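Local coordinates for glycogen synthase (Cyanobacterium sp. CLg1, PDB 6GNF), which is a bacterial glycogen synthase, a glycosyltransferase with two Rossmann-like domains that binds ADP and a glycan in the cleft between them, at residues 302-315 against 435-447. Sequence-based numbering, arbitrary orientation.
Sequences TNGTKIETWNPQKD and PCGLNQLYAMMYG. With ADP (adenosine-5'-diphosphate), chain F; AC1 (4,6-dideoxy-4-{[(1S,4R,5S,6S)-4,5,6-trihydroxy-3-(hydroxymethyl)cyclohex-2-en-1-yl]amino}-alpha-D-glucopyranose), chain D.
Cys-436 SG lies against Asn-303, 3.7 Å from Asn-303 CB. A chi1 of -175°, with SG anti to the backbone N, brings the sulfur there. Both residues also hold AC1: Cys-436 N bonds AC1 O3B, and Asn-303 ND2 donates to AC1 O6B at 2.8 Å. Next, Gly-437 N bonds AC1 O4 and Leu-438 N bonds ADP O2A, so the loop before helix 439-445 grips both ligands. This is the cleft of the GT-B fold, where two Rossmann-like domains face each other. Segment 302-315 is a loop that follows the outermost strand of the nine-stranded sheet and runs along helix 439-445, beside the six-stranded parallel sheet. In the first turn of the helix, Leu-441 lays CD1 against Asn-303 O, 3.6 Å away. Tyr-442 stacks face to face on the five-membered ring of Trp-310, with planes 12° apart and centroids 3.6 Å apart. The edge of the Tyr-442 ring, at CE2, meets ADP O3'. Met-445 bends at chi3 (69°) and brings CE against Ile-307 CG2 at 3.5 Å. Tyr-446 takes Pro-312 CD over its ring face, 3.9 Å from the ring centroid. Tyr-446 OH donates to the anti lone pair of Asp-315 OD2 at 2.5 Å, an oxygen also bonded by His-418.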
loop_
_atom_site.group_PDB
_atom_site.type_symbol
_atom_site.label_atom_id
_atom_site.label_comp_id
_atom_site.label_asym_id
_atom_site.label_seq_id
_atom_site.Cartn_x
_atom_site.Cartn_y
_atom_site.Cartn_z
ATOM N N THR A 302 -3.776 -10.588 7.193
ATOM C CA THR A 302 -3.118 -9.393 7.710
ATOM C C THR A 302 -1.652 -9.338 7.296
ATOM O O THR A 302 -0.912 -10.286 7.537
ATOM C CB THR A 302 -3.212 -9.360 9.249
ATOM O OG1 THR A 302 -4.588 -9.346 9.635
ATOM C CG2 THR A 302 -2.531 -8.130 9.833
ATOM N N ASN A 303 -1.230 -8.206 6.728
ATOM C CA ASN A 303 0.166 -8.023 6.334
ATOM C C ASN A 303 1.079 -8.149 7.537
ATOM O O ASN A 303 0.729 -7.702 8.626
ATOM C CB ASN A 303 0.419 -6.632 5.734
ATOM C CG ASN A 303 -0.149 -6.461 4.343
ATOM O OD1 ASN A 303 -0.374 -7.435 3.612
ATOM N ND2 ASN A 303 -0.364 -5.208 3.956
ATOM N N GLY A 304 2.247 -8.742 7.324
ATOM C CA GLY A 304 3.356 -8.612 8.245
ATOM C C GLY A 304 4.292 -7.550 7.715
ATOM O O GLY A 304 3.923 -6.728 6.857
ATOM N N THR A 305 5.511 -7.553 8.232
ATOM C CA THR A 305 6.520 -6.603 7.814
ATOM C C THR A 305 7.925 -7.162 8.057
ATOM O O THR A 305 8.121 -8.049 8.881
ATOM C CB THR A 305 6.336 -5.282 8.569
ATOM O OG1 THR A 305 7.245 -4.306 8.054
ATOM C CG2 THR A 305 6.582 -5.459 10.063
ATOM N N LYS A 306 8.890 -6.664 7.294
ATOM C CA LYS A 306 10.286 -7.016 7.496
ATOM C C LYS A 306 10.824 -6.312 8.713
ATOM O O LYS A 306 10.458 -5.179 8.992
ATOM C CB LYS A 306 11.149 -6.616 6.300
ATOM C CG LYS A 306 11.165 -7.629 5.190
ATOM C CD LYS A 306 11.924 -7.105 3.982
ATOM C CE LYS A 306 13.402 -7.010 4.260
ATOM N NZ LYS A 306 14.185 -6.927 3.012
ATOM N N ILE A 307 11.786 -6.962 9.358
ATOM C CA ILE A 307 12.349 -6.472 10.596
ATOM C C ILE A 307 13.654 -5.716 10.335
ATOM O O ILE A 307 13.956 -4.772 11.059
ATOM C CB ILE A 307 12.529 -7.653 11.586
ATOM C CG1 ILE A 307 11.157 -8.267 11.933
ATOM C CG2 ILE A 307 13.326 -7.224 12.802
ATOM C CD1 ILE A 307 11.249 -9.632 12.586
ATOM N N GLU A 308 14.391 -6.088 9.294
ATOM C CA GLU A 308 15.726 -5.546 9.008
ATOM C C GLU A 308 15.905 -4.027 9.163
ATOM O O GLU A 308 16.763 -3.590 9.929
ATOM C CB GLU A 308 16.184 -5.963 7.616
ATOM C CG GLU A 308 16.615 -7.423 7.514
ATOM C CD GLU A 308 16.541 -7.962 6.099
ATOM O OE1 GLU A 308 15.863 -8.995 5.898
ATOM O OE2 GLU A 308 17.153 -7.350 5.197
ATOM N N THR A 309 15.171 -3.232 8.397
ATOM C CA THR A 309 15.311 -1.776 8.462
ATOM C C THR A 309 14.638 -1.185 9.706
ATOM O O THR A 309 15.146 -0.221 10.283
ATOM C CB THR A 309 14.707 -1.093 7.210
ATOM O OG1 THR A 309 15.281 -1.661 6.028
ATOM C CG2 THR A 309 14.961 0.421 7.224
ATOM N N TRP A 310 13.499 -1.762 10.099
ATOM C CA TRP A 310 12.668 -1.218 11.170
ATOM C C TRP A 310 12.697 -2.074 12.439
ATOM O O TRP A 310 11.875 -2.981 12.608
ATOM C CB TRP A 310 11.224 -1.061 10.685
ATOM C CG TRP A 310 11.074 -0.026 9.627
ATOM C CD1 TRP A 310 11.121 -0.226 8.280
ATOM C CD2 TRP A 310 10.869 1.377 9.819
ATOM N NE1 TRP A 310 10.952 0.965 7.621
ATOM C CE2 TRP A 310 10.797 1.966 8.542
ATOM C CE3 TRP A 310 10.744 2.194 10.946
ATOM C CZ2 TRP A 310 10.596 3.332 8.357
ATOM C CZ3 TRP A 310 10.546 3.560 10.764
ATOM C CH2 TRP A 310 10.475 4.112 9.479
ATOM N N ASN A 311 13.694 -1.826 13.281
ATOM C CA ASN A 311 13.696 -2.340 14.644
ATOM C C ASN A 311 14.650 -1.520 15.491
ATOM O O ASN A 311 15.741 -1.165 15.033
ATOM C CB ASN A 311 14.052 -3.829 14.723
ATOM C CG ASN A 311 15.511 -4.111 14.419
ATOM O OD1 ASN A 311 16.318 -4.318 15.324
ATOM N ND2 ASN A 311 15.850 -4.139 13.159
ATOM N N PRO A 312 14.265 -1.268 16.745
ATOM C CA PRO A 312 15.018 -0.353 17.577
ATOM C C PRO A 312 16.434 -0.817 17.888
ATOM O O PRO A 312 17.297 0.019 18.145
ATOM C CB PRO A 312 14.167 -0.261 18.847
ATOM C CG PRO A 312 13.373 -1.517 18.878
ATOM C CD PRO A 312 13.090 -1.822 17.445
ATOM N N GLN A 313 16.695 -2.119 17.802
ATOM C CA GLN A 313 18.014 -2.666 18.144
ATOM C C GLN A 313 19.075 -2.314 17.106
ATOM O O GLN A 313 20.213 -2.010 17.465
ATOM C CB GLN A 313 17.974 -4.190 18.330
ATOM C CG GLN A 313 17.206 -4.675 19.554
ATOM C CD GLN A 313 15.779 -5.160 19.272
ATOM O OE1 GLN A 313 15.249 -5.972 20.028
ATOM N NE2 GLN A 313 15.169 -4.701 18.182
ATOM N N LYS A 314 18.711 -2.363 15.827
ATOM C CA LYS A 314 19.667 -2.141 14.732
ATOM C C LYS A 314 19.401 -0.895 13.876
ATOM O O LYS A 314 20.195 -0.587 12.992
ATOM C CB LYS A 314 19.696 -3.362 13.820
ATOM C CG LYS A 314 20.123 -4.659 14.489
ATOM C CD LYS A 314 19.983 -5.818 13.508
ATOM C CE LYS A 314 19.894 -7.169 14.197
ATOM N NZ LYS A 314 21.179 -7.545 14.849
ATOM N N ASP A 315 18.309 -0.178 14.143
ATOM C CA ASP A 315 17.962 1.034 13.389
ATOM C C ASP A 315 19.203 1.901 13.147
ATOM O O ASP A 315 19.939 2.208 14.086
ATOM C CB ASP A 315 16.902 1.825 14.160
ATOM C CG ASP A 315 16.333 2.992 13.370
ATOM O OD1 ASP A 315 17.093 3.895 12.953
ATOM O OD2 ASP A 315 15.110 2.973 13.137
ATOM N N PRO A 435 -7.046 -0.586 4.530
ATOM C CA PRO A 435 -6.981 -2.011 4.250
ATOM C C PRO A 435 -6.133 -2.805 5.245
ATOM O O PRO A 435 -6.568 -3.847 5.737
ATOM C CB PRO A 435 -6.393 -2.051 2.833
ATOM C CG PRO A 435 -6.966 -0.837 2.200
ATOM C CD PRO A 435 -6.997 0.202 3.289
ATOM N N CYS A 436 -4.944 -2.307 5.567
ATOM C CA CYS A 436 -4.152 -2.887 6.648
ATOM C C CYS A 436 -3.412 -1.826 7.437
ATOM O O CYS A 436 -3.630 -1.678 8.639
ATOM C CB CYS A 436 -3.157 -3.921 6.122
ATOM S SG CYS A 436 -2.247 -4.769 7.434
ATOM N N GLY A 437 -2.545 -1.082 6.754
ATOM C CA GLY A 437 -1.690 -0.100 7.399
ATOM C C GLY A 437 -0.373 -0.742 7.780
ATOM O O GLY A 437 -0.343 -1.911 8.157
ATOM N N LEU A 438 0.705 0.032 7.702
ATOM C CA LEU A 438 2.026 -0.471 8.056
ATOM C C LEU A 438 2.653 0.278 9.238
ATOM O O LEU A 438 3.350 -0.330 10.043
ATOM C CB LEU A 438 2.941 -0.458 6.839
ATOM C CG LEU A 438 2.601 -1.420 5.673
ATOM C CD1 LEU A 438 3.649 -1.358 4.573
ATOM C CD2 LEU A 438 2.472 -2.852 6.175
ATOM N N ASN A 439 2.392 1.577 9.356
ATOM C CA ASN A 439 2.923 2.378 10.449
ATOM C C ASN A 439 2.760 1.758 11.811
ATOM O O ASN A 439 3.696 1.780 12.600
ATOM C CB ASN A 439 2.249 3.739 10.497
ATOM C CG ASN A 439 2.829 4.713 9.509
ATOM O OD1 ASN A 439 3.569 4.341 8.588
ATOM N ND2 ASN A 439 2.471 5.974 9.676
ATOM N N GLN A 440 1.575 1.222 12.080
ATOM C CA GLN A 440 1.264 0.706 13.409
ATOM C C GLN A 440 2.099 -0.532 13.742
ATOM O O GLN A 440 2.430 -0.754 14.905
ATOM C CB GLN A 440 -0.239 0.432 13.565
ATOM C CG GLN A 440 -0.759 -0.847 12.918
ATOM C CD GLN A 440 -1.089 -0.703 11.441
ATOM O OE1 GLN A 440 -0.678 0.258 10.772
ATOM N NE2 GLN A 440 -1.874 -1.635 10.937
ATOM N N LEU A 441 2.476 -1.295 12.720
ATOM C CA LEU A 441 3.312 -2.478 12.912
ATOM C C LEU A 441 4.724 -2.053 13.281
ATOM O O LEU A 441 5.296 -2.532 14.266
ATOM C CB LEU A 441 3.341 -3.334 11.650
ATOM C CG LEU A 441 2.000 -3.770 11.054
ATOM C CD1 LEU A 441 2.232 -4.703 9.874
ATOM C CD2 LEU A 441 1.116 -4.437 12.092
ATOM N N TYR A 442 5.273 -1.115 12.515
ATOM C CA TYR A 442 6.571 -0.545 12.835
ATOM C C TYR A 442 6.557 0.021 14.245
ATOM O O TYR A 442 7.449 -0.259 15.051
ATOM C CB TYR A 442 6.938 0.567 11.852
ATOM C CG TYR A 442 7.223 0.126 10.432
ATOM C CD1 TYR A 442 7.704 -1.143 10.147
ATOM C CD2 TYR A 442 7.045 1.008 9.373
ATOM C CE1 TYR A 442 7.979 -1.531 8.849
ATOM C CE2 TYR A 442 7.323 0.628 8.074
ATOM C CZ TYR A 442 7.788 -0.644 7.819
ATOM O OH TYR A 442 8.048 -1.020 6.522
ATOM N N ALA A 443 5.549 0.832 14.540
ATOM C CA ALA A 443 5.450 1.498 15.828
ATOM C C ALA A 443 5.531 0.501 16.979
ATOM O O ALA A 443 6.261 0.715 17.943
ATOM C CB ALA A 443 4.159 2.294 15.911
ATOM N N MET A 444 4.771 -0.581 16.888
ATOM C CA MET A 444 4.749 -1.579 17.947
ATOM C C MET A 444 6.113 -2.225 18.170
ATOM O O MET A 444 6.491 -2.488 19.303
ATOM C CB MET A 444 3.665 -2.630 17.691
ATOM C CG MET A 444 2.261 -2.081 17.910
ATOM S SD MET A 444 0.932 -3.291 17.798
ATOM C CE MET A 444 0.867 -3.575 16.035
ATOM N N MET A 445 6.866 -2.481 17.107
ATOM C CA MET A 445 8.214 -3.036 17.264
ATOM C C MET A 445 9.151 -2.094 18.020
ATOM O O MET A 445 10.109 -2.548 18.632
ATOM C CB MET A 445 8.834 -3.369 15.910
ATOM C CG MET A 445 8.210 -4.547 15.211
ATOM S SD MET A 445 8.926 -4.821 13.565
ATOM C CE MET A 445 10.583 -5.359 13.999
ATOM N N TYR A 446 8.860 -0.794 17.969
ATOM C CA TYR A 446 9.636 0.216 18.689
ATOM C C TYR A 446 9.062 0.536 20.082
ATOM O O TYR A 446 9.582 1.400 20.777
ATOM C CB TYR A 446 9.733 1.504 17.853
ATOM C CG TYR A 446 10.719 1.420 16.697
ATOM C CD1 TYR A 446 10.458 0.621 15.600
ATOM C CD2 TYR A 446 11.903 2.146 16.707
ATOM C CE1 TYR A 446 11.344 0.534 14.540
ATOM C CE2 TYR A 446 12.800 2.069 15.652
ATOM C CZ TYR A 446 12.514 1.263 14.566
ATOM O OH TYR A 446 13.394 1.160 13.498
ATOM N N GLY A 447 7.986 -0.137 20.477
ATOM C CA GLY A 447 7.341 0.128 21.762
ATOM C C GLY A 447 6.510 1.398 21.747
ATOM O O GLY A 447 6.190 1.964 22.787
HETATM P PB ADP F . -0.258 3.517 2.408
HETATM O O1B ADP F . -1.764 3.503 2.427
HETATM O O2B ADP F . 0.345 2.276 1.811
HETATM O O3B ADP F . 0.326 4.818 1.927
HETATM P PA ADP F . 0.868 2.243 4.736
HETATM O O1A ADP F . 0.336 0.883 4.303
HETATM O O2A ADP F . 0.919 2.627 6.209
HETATM O O3A ADP F . 0.094 3.451 3.983
HETATM O "O5'" ADP F . 2.359 2.423 4.138
HETATM C "C5'" ADP F . 2.942 3.717 3.951
HETATM C "C4'" ADP F . 4.442 3.591 4.187
HETATM O "O4'" ADP F . 5.158 4.745 3.740
HETATM C "C3'" ADP F . 4.737 3.448 5.665
HETATM O "O3'" ADP F . 5.732 2.430 5.814
HETATM C "C2'" ADP F . 5.229 4.812 6.093
HETATM O "O2'" ADP F . 6.216 4.647 7.106
HETATM C "C1'" ADP F . 5.804 5.416 4.823
HETATM N N9 ADP F . 5.597 6.877 4.627
HETATM C C8 ADP F . 4.442 7.493 4.296
HETATM N N7 ADP F . 4.619 8.836 4.161
HETATM C C5 ADP F . 5.918 9.093 4.396
HETATM C C6 ADP F . 6.791 10.285 4.424
HETATM N N6 ADP F . 6.301 11.514 4.167
HETATM N N1 ADP F . 8.096 10.113 4.720
HETATM C C2 ADP F . 8.619 8.905 4.987
HETATM N N3 ADP F . 7.880 7.780 4.976
HETATM C C4 ADP F . 6.556 7.801 4.692
HETATM C C1 AC1 D . -0.918 2.527 -4.441
HETATM O O2 AC1 D . -2.261 0.669 -5.265
HETATM C C2 AC1 D . -1.437 1.114 -4.168
HETATM C C4A AC1 D . -2.103 -1.225 2.766
HETATM C C3 AC1 D . -2.206 1.036 -2.848
HETATM O O3 AC1 D . -2.483 -0.347 -2.604
HETATM C C4 AC1 D . -1.409 1.661 -1.682
HETATM N N4A AC1 D . -2.091 1.614 -0.367
HETATM C C5 AC1 D . -1.067 3.101 -2.097
HETATM O O5 AC1 D . -0.268 3.078 -3.286
HETATM C C6 AC1 D . -0.287 3.863 -1.038
HETATM C C1B AC1 D . -2.568 0.403 0.306
HETATM C C2B AC1 D . -3.327 0.651 1.643
HETATM O O2B AC1 D . -3.577 2.026 1.915
HETATM C C3B AC1 D . -2.649 0.166 2.905
HETATM O O3B AC1 D . -3.603 0.141 3.967
HETATM O O4 AC1 D . -1.320 -1.468 3.940
HETATM C C5B AC1 D . -1.259 -1.347 1.524
HETATM C C7B AC1 D . -1.440 -0.588 0.456
HETATM C C6B AC1 D . -0.205 -2.408 1.485
HETATM O O6B AC1 D . -0.867 -3.658 1.681
#